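Local coordinates for protein LacI family transcription regulator (Bifidobacterium animalis subsp. lactis, PDB 4O5A) that probably represses transcription by binding operator DNA and responding to a small effector, probably a sugar, as LacI family regulators do, at residues I254-V259 and I282-S287; I297-R302 and I335-T340. One frame throughout, in Å; residues are numbered along the deposited sequence.

Contact 1: residues I254-V259 and I282-S287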
loop_
_atom_site.group_PDB
_atom_site.type_symbol
_atom_site.label_atom_id
_atom_site.label_comp_id
_atom_site.label_asym_id
_atom_site.label_seq_id
_atom_site.Cartn_x
_atom_site.Cartn_y
_atom_site.Cartn_z
ATOM N N ILE A 254 -14.623 -13.327 9.919
ATOM C CA ILE A 254 -14.429 -11.993 9.363
ATOM C C ILE A 254 -13.096 -11.429 9.871
ATOM O O ILE A 254 -12.842 -11.398 11.078
ATOM C CB ILE A 254 -15.583 -11.069 9.782
ATOM C CG1 ILE A 254 -16.905 -11.616 9.220
ATOM C CG2 ILE A 254 -15.330 -9.663 9.276
ATOM C CD1 ILE A 254 -18.113 -10.783 9.590
ATOM N N TYR A 255 -12.242 -10.990 8.952
ATOM C CA TYR A 255 -10.943 -10.439 9.318
ATOM C C TYR A 255 -10.898 -8.931 9.168
ATOM O O TYR A 255 -11.401 -8.397 8.181
ATOM C CB TYR A 255 -9.861 -11.022 8.413
ATOM C CG TYR A 255 -9.697 -12.508 8.579
ATOM C CD1 TYR A 255 -8.696 -13.024 9.389
ATOM C CD2 TYR A 255 -10.539 -13.390 7.922
ATOM C CE1 TYR A 255 -8.539 -14.408 9.550
ATOM C CE2 TYR A 255 -10.390 -14.774 8.059
ATOM C CZ TYR A 255 -9.398 -15.269 8.872
ATOM O OH TYR A 255 -9.279 -16.626 9.013
ATOM N N ASP A 256 -10.232 -8.255 10.109
ATOM C CA ASP A 256 -10.158 -6.794 10.078
ATOM C C ASP A 256 -9.245 -6.231 8.978
ATOM O O ASP A 256 -9.237 -5.028 8.741
ATOM C CB ASP A 256 -9.748 -6.233 11.450
ATOM C CG ASP A 256 -10.949 -5.960 12.356
ATOM O OD1 ASP A 256 -12.025 -6.548 12.120
ATOM O OD2 ASP A 256 -10.804 -5.166 13.311
ATOM N N ASN A 257 -8.480 -7.081 8.295
ATOM C CA ASN A 257 -7.792 -6.600 7.099
ATOM C C ASN A 257 -7.606 -7.671 6.046
ATOM O O ASN A 257 -7.824 -8.851 6.309
ATOM C CB ASN A 257 -6.473 -5.878 7.411
ATOM C CG ASN A 257 -5.358 -6.819 7.879
ATOM O OD1 ASN A 257 -5.482 -8.033 7.823
ATOM N ND2 ASN A 257 -4.253 -6.232 8.333
ATOM N N ASP A 258 -7.192 -7.244 4.862
ATOM C CA ASP A 258 -7.036 -8.169 3.746
ATOM C C ASP A 258 -5.927 -9.207 3.931
ATOM O O ASP A 258 -6.123 -10.377 3.609
ATOM C CB ASP A 258 -6.848 -7.400 2.422
ATOM C CG ASP A 258 -5.717 -6.370 2.461
ATOM O OD1 ASP A 258 -4.975 -6.241 3.467
ATOM O OD2 ASP A 258 -5.566 -5.667 1.439
ATOM N N VAL A 259 -4.770 -8.791 4.442
ATOM C CA VAL A 259 -3.629 -9.698 4.597
ATOM C C VAL A 259 -3.948 -10.837 5.559
ATOM O O VAL A 259 -3.538 -11.985 5.356
ATOM C CB VAL A 259 -2.352 -8.954 5.062
ATOM C CG1 VAL A 259 -1.847 -8.044 3.980
ATOM C CG2 VAL A 259 -2.622 -8.167 6.312
ATOM N N ILE A 282 -14.585 -13.357 5.077
ATOM C CA ILE A 282 -14.809 -11.984 4.630
ATOM C C ILE A 282 -13.638 -11.107 5.096
ATOM O O ILE A 282 -13.157 -11.243 6.227
ATOM C CB ILE A 282 -16.124 -11.425 5.196
ATOM C CG1 ILE A 282 -17.302 -12.217 4.647
ATOM C CG2 ILE A 282 -16.300 -9.934 4.851
ATOM C CD1 ILE A 282 -18.635 -11.826 5.264
ATOM N N SER A 283 -13.186 -10.222 4.212
ATOM C CA SER A 283 -12.184 -9.219 4.552
ATOM C C SER A 283 -12.872 -7.891 4.791
ATOM O O SER A 283 -13.651 -7.456 3.951
ATOM C CB SER A 283 -11.221 -9.017 3.383
ATOM O OG SER A 283 -10.310 -7.961 3.656
ATOM N N TRP A 284 -12.564 -7.243 5.912
ATOM C CA TRP A 284 -13.040 -5.885 6.177
ATOM C C TRP A 284 -11.992 -4.982 5.555
ATOM O O TRP A 284 -10.914 -4.788 6.121
ATOM C CB TRP A 284 -13.107 -5.624 7.686
ATOM C CG TRP A 284 -14.058 -4.534 8.092
ATOM C CD1 TRP A 284 -14.379 -3.428 7.385
ATOM C CD2 TRP A 284 -14.817 -4.476 9.312
ATOM N NE1 TRP A 284 -15.298 -2.665 8.091
ATOM C CE2 TRP A 284 -15.580 -3.291 9.261
ATOM C CE3 TRP A 284 -14.927 -5.312 10.421
ATOM C CZ2 TRP A 284 -16.443 -2.926 10.305
ATOM C CZ3 TRP A 284 -15.786 -4.940 11.456
ATOM C CH2 TRP A 284 -16.530 -3.761 11.383
ATOM N N GLY A 285 -12.294 -4.437 4.384
ATOM C CA GLY A 285 -11.305 -3.692 3.619
ATOM C C GLY A 285 -11.019 -4.465 2.347
ATOM O O GLY A 285 -10.929 -5.691 2.375
ATOM N N ASP A 286 -10.903 -3.768 1.224
ATOM C CA ASP A 286 -10.709 -4.479 -0.037
ATOM C C ASP A 286 -9.438 -4.027 -0.737
ATOM O O ASP A 286 -8.950 -2.924 -0.517
ATOM C CB ASP A 286 -11.928 -4.285 -0.948
ATOM C CG ASP A 286 -11.975 -5.294 -2.089
ATOM O OD1 ASP A 286 -11.396 -6.397 -1.947
ATOM O OD2 ASP A 286 -12.597 -4.989 -3.124
ATOM N N SER A 287 -8.883 -4.899 -1.570
ATOM C CA SER A 287 -7.720 -4.550 -2.360
ATOM C C SER A 287 -7.584 -5.606 -3.430
ATOM O O SER A 287 -8.326 -6.578 -3.417
ATOM C CB SER A 287 -6.447 -4.516 -1.510
ATOM O OG SER A 287 -6.047 -5.821 -1.153
#

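Contact 2: residues I297-R302 and I335-T340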
loop_
_atom_site.group_PDB
_atom_site.type_symbol
_atom_site.label_atom_id
_atom_site.label_comp_id
_atom_site.label_asym_id
_atom_site.label_seq_id
_atom_site.Cartn_x
_atom_site.Cartn_y
_atom_site.Cartn_z
ATOM N N ILE A 297 -11.720 -13.352 -2.367
ATOM C CA ILE A 297 -12.256 -13.117 -1.033
ATOM C C ILE A 297 -13.295 -11.985 -1.011
ATOM O O ILE A 297 -13.027 -10.853 -1.442
ATOM C CB ILE A 297 -11.108 -12.822 -0.040
ATOM C CG1 ILE A 297 -10.146 -14.031 0.045
ATOM C CG2 ILE A 297 -11.655 -12.487 1.347
ATOM C CD1 ILE A 297 -8.929 -13.791 0.944
ATOM N N THR A 298 -14.475 -12.319 -0.490
ATOM C CA THR A 298 -15.577 -11.376 -0.296
ATOM C C THR A 298 -15.113 -10.263 0.642
ATOM O O THR A 298 -14.488 -10.530 1.672
ATOM C CB THR A 298 -16.758 -12.105 0.328
ATOM O OG1 THR A 298 -17.319 -12.993 -0.647
ATOM C CG2 THR A 298 -17.817 -11.119 0.796
ATOM N N ALA A 299 -15.393 -9.005 0.295
ATOM C CA ALA A 299 -14.803 -7.898 1.040
ATOM C C ALA A 299 -15.793 -6.764 1.261
ATOM O O ALA A 299 -16.593 -6.464 0.391
ATOM C CB ALA A 299 -13.616 -7.349 0.301
ATOM N N LEU A 300 -15.677 -6.129 2.419
ATOM C CA LEU A 300 -16.404 -4.894 2.700
ATOM C C LEU A 300 -15.485 -3.800 2.187
ATOM O O LEU A 300 -14.384 -3.599 2.714
ATOM C CB LEU A 300 -16.645 -4.784 4.207
ATOM C CG LEU A 300 -17.668 -3.771 4.720
ATOM C CD1 LEU A 300 -17.195 -2.359 4.446
ATOM C CD2 LEU A 300 -19.042 -4.024 4.095
ATOM N N SER A 301 -15.908 -3.126 1.123
ATOM C CA SER A 301 -15.048 -2.179 0.435
ATOM C C SER A 301 -15.452 -0.758 0.805
ATOM O O SER A 301 -16.604 -0.390 0.640
ATOM C CB SER A 301 -15.195 -2.363 -1.078
ATOM O OG SER A 301 -14.462 -1.373 -1.789
ATOM N N ARG A 302 -14.506 0.025 1.316
ATOM C CA ARG A 302 -14.754 1.445 1.587
ATOM C C ARG A 302 -14.287 2.246 0.386
ATOM O O ARG A 302 -13.295 1.898 -0.259
ATOM C CB ARG A 302 -14.002 1.915 2.838
ATOM C CG ARG A 302 -14.790 1.795 4.136
ATOM C CD ARG A 302 -13.975 2.265 5.351
ATOM N NE ARG A 302 -13.592 3.677 5.280
ATOM C CZ ARG A 302 -12.336 4.112 5.322
ATOM N NH1 ARG A 302 -11.339 3.245 5.442
ATOM N NH2 ARG A 302 -12.076 5.413 5.248
ATOM N N ILE A 335 -18.636 -6.407 -1.553
ATOM C CA ILE A 335 -18.380 -7.051 -2.829
ATOM C C ILE A 335 -18.338 -8.554 -2.632
ATOM O O ILE A 335 -17.390 -9.087 -2.063
ATOM C CB ILE A 335 -17.057 -6.576 -3.429
ATOM C CG1 ILE A 335 -17.081 -5.051 -3.559
ATOM C CG2 ILE A 335 -16.817 -7.248 -4.777
ATOM C CD1 ILE A 335 -15.779 -4.465 -4.046
ATOM N N GLU A 336 -19.371 -9.226 -3.124
ATOM C CA GLU A 336 -19.502 -10.670 -2.944
ATOM C C GLU A 336 -18.618 -11.429 -3.914
ATOM O O GLU A 336 -18.705 -11.253 -5.136
ATOM C CB GLU A 336 -20.955 -11.108 -3.123
ATOM C CG GLU A 336 -21.891 -10.595 -2.049
ATOM C CD GLU A 336 -23.342 -10.950 -2.328
ATOM O OE1 GLU A 336 -23.624 -12.124 -2.665
ATOM O OE2 GLU A 336 -24.201 -10.050 -2.216
ATOM N N ARG A 337 -17.758 -12.273 -3.360
ATOM C CA ARG A 337 -16.859 -13.090 -4.163
ATOM C C ARG A 337 -17.019 -14.557 -3.768
ATOM O O ARG A 337 -17.956 -14.929 -3.057
ATOM C CB ARG A 337 -15.400 -12.599 -4.028
ATOM C CG ARG A 337 -15.210 -11.124 -4.442
ATOM C CD ARG A 337 -13.771 -10.767 -4.782
ATOM N NE ARG A 337 -13.633 -9.363 -5.211
ATOM C CZ ARG A 337 -13.232 -8.359 -4.432
ATOM N NH1 ARG A 337 -12.931 -8.578 -3.155
ATOM N NH2 ARG A 337 -13.141 -7.121 -4.934
ATOM N N ALA A 338 -16.095 -15.387 -4.216
ATOM C CA ALA A 338 -16.250 -16.825 -4.077
ATOM C C ALA A 338 -16.067 -17.355 -2.662
ATOM O O ALA A 338 -16.466 -18.488 -2.376
ATOM C CB ALA A 338 -15.309 -17.540 -5.037
ATOM N N SER A 339 -15.492 -16.555 -1.768
ATOM C CA SER A 339 -15.149 -17.054 -0.429
ATOM C C SER A 339 -16.306 -17.082 0.584
ATOM O O SER A 339 -16.098 -17.483 1.731
ATOM C CB SER A 339 -13.967 -16.264 0.162
ATOM O OG SER A 339 -14.404 -14.965 0.555
ATOM N N THR A 340 -17.503 -16.642 0.198
ATOM C CA THR A 340 -18.668 -16.813 1.076
ATOM C C THR A 340 -19.703 -17.646 0.359
ATOM O O THR A 340 -19.923 -17.459 -0.839
ATOM C CB THR A 340 -19.293 -15.471 1.556
ATOM O OG1 THR A 340 -19.485 -14.604 0.437
ATOM C CG2 THR A 340 -18.367 -14.773 2.550
#

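Contact 1: residues I254-V259 and I282-S287
Trp284 lies alongside Asp256, pointing the same way, with the carboxylate plane turned 85° from the indole and OD1 of Asp256 standing 3.6 Å from CE3 of Trp284. The other carboxylate oxygen, OD2, pairs with Arg196, and Arg209 makes a cation-pi contact with the indole. The backbones pair as parallel strands: Tyr255 N donates to Ile282 O (2.9 Å) and Trp284 N to Tyr255 O (2.8 Å), both bonds nearly straight. Ile254 and Ile282 lie side by side on one face of this sheet, CG1 of Ile254 against CB of Ile282 at 4.1 Å; Tyr255 and Ser283 occupy the other. Ser283 OG reaches ahead to Gly285 O (2.7 Å), in the plane of that carbonyl. Past the strand ends Asp258 folds its CG between backbone N and carbonyl carbon (chi1 53°), and OD2 receives the hydroxyl of Ser287 on its anti side, OG to OD2 2.6 Å. Ser287 also N-caps helix 288-292. Neighbouring strands of a beta-alpha-beta unit are joined by backbone bonds, while the start of helix 258-271 is tied to that N-cap by a short hydroxyl-carboxylate bond that probably steadies the negative charge of Asp258.

Contact 2: residues I297-R302 and I335-T340
Arg337 reaches across the carbonyl end of Ile297: its NH1 donates to Ile297 O at 2.8 Å, the acceptor lying in the guanidinium plane at its edge. With CG beside the backbone N (chi1 -58°) and the chain extended from CG to NE, its methylenes run along the same carbonyl, CD coming within 3.4 Å of Ile297 O. One guanidinium face is met near its rim by CG2 of Ile335, and NH2 carries a salt bridge to Asp286. Cutting Arg337 back to an alanine would probably leave Asp286 without this cationic partner and Ile297 O without its side-chain donor.

The hydroxyls form a second group. Thr298 OG1 accepts from Arg337 N (2.8 Å) and donates to Thr340 OG1 (2.9 Å), bridging backbone and side chain of the facing segment; the two threonine side chains cross at about a right angle. Thr340 OG1 is further bonded to His185. Ser339 OG accepts a hydrogen bond from Thr298 N at 2.8 Å and is also bonded to Ile281 O, which links the turn to the next strand of the sheet.

Between these two segments the backbone pairing is that of Ala299 with Ile335, an antiparallel hydrogen-bonded pair: Ala299 N to Ile335 O is 3.1 Å and Ile335 N to Ala299 O 2.8 Å. Apolar contact is small, chiefly CD1 of Ile335 on CB of Ser301 at 3.7 Å.

Beyond Ile335 the chain leaves the strand and side chains take over the bonding, ending in a type I turn from Arg337 to Thr340. Strand 333-335 is the outermost, antiparallel strand of an otherwise parallel sheet within this chain, in the alpha/beta fold of a periplasmic binding protein-like domain.

Overall arrangement
Contacts 1 and 2 follow one another along the chain and share one sheet, their centres about 9 Å apart. Contact 1 joins strands 252-255 and 280-284; contact 2 adds strand 333-335 to 298-301, the neighbour of 280-284. Gly285 N probably bonds to Leu300 O (2.8 Å). Asp286, in the loop after strand 280-284, makes a second link between the two: its OD2 forms a salt bridge with Arg337 NH2 at 2.8 Å, while OD1 packs on Ala299 CB at 3.3 Å. A glycerol, probably from the crystallisation liquor, lies about 4 Å from the Ser287 side chain of contact 1; whether it marks an effector pocket is not established.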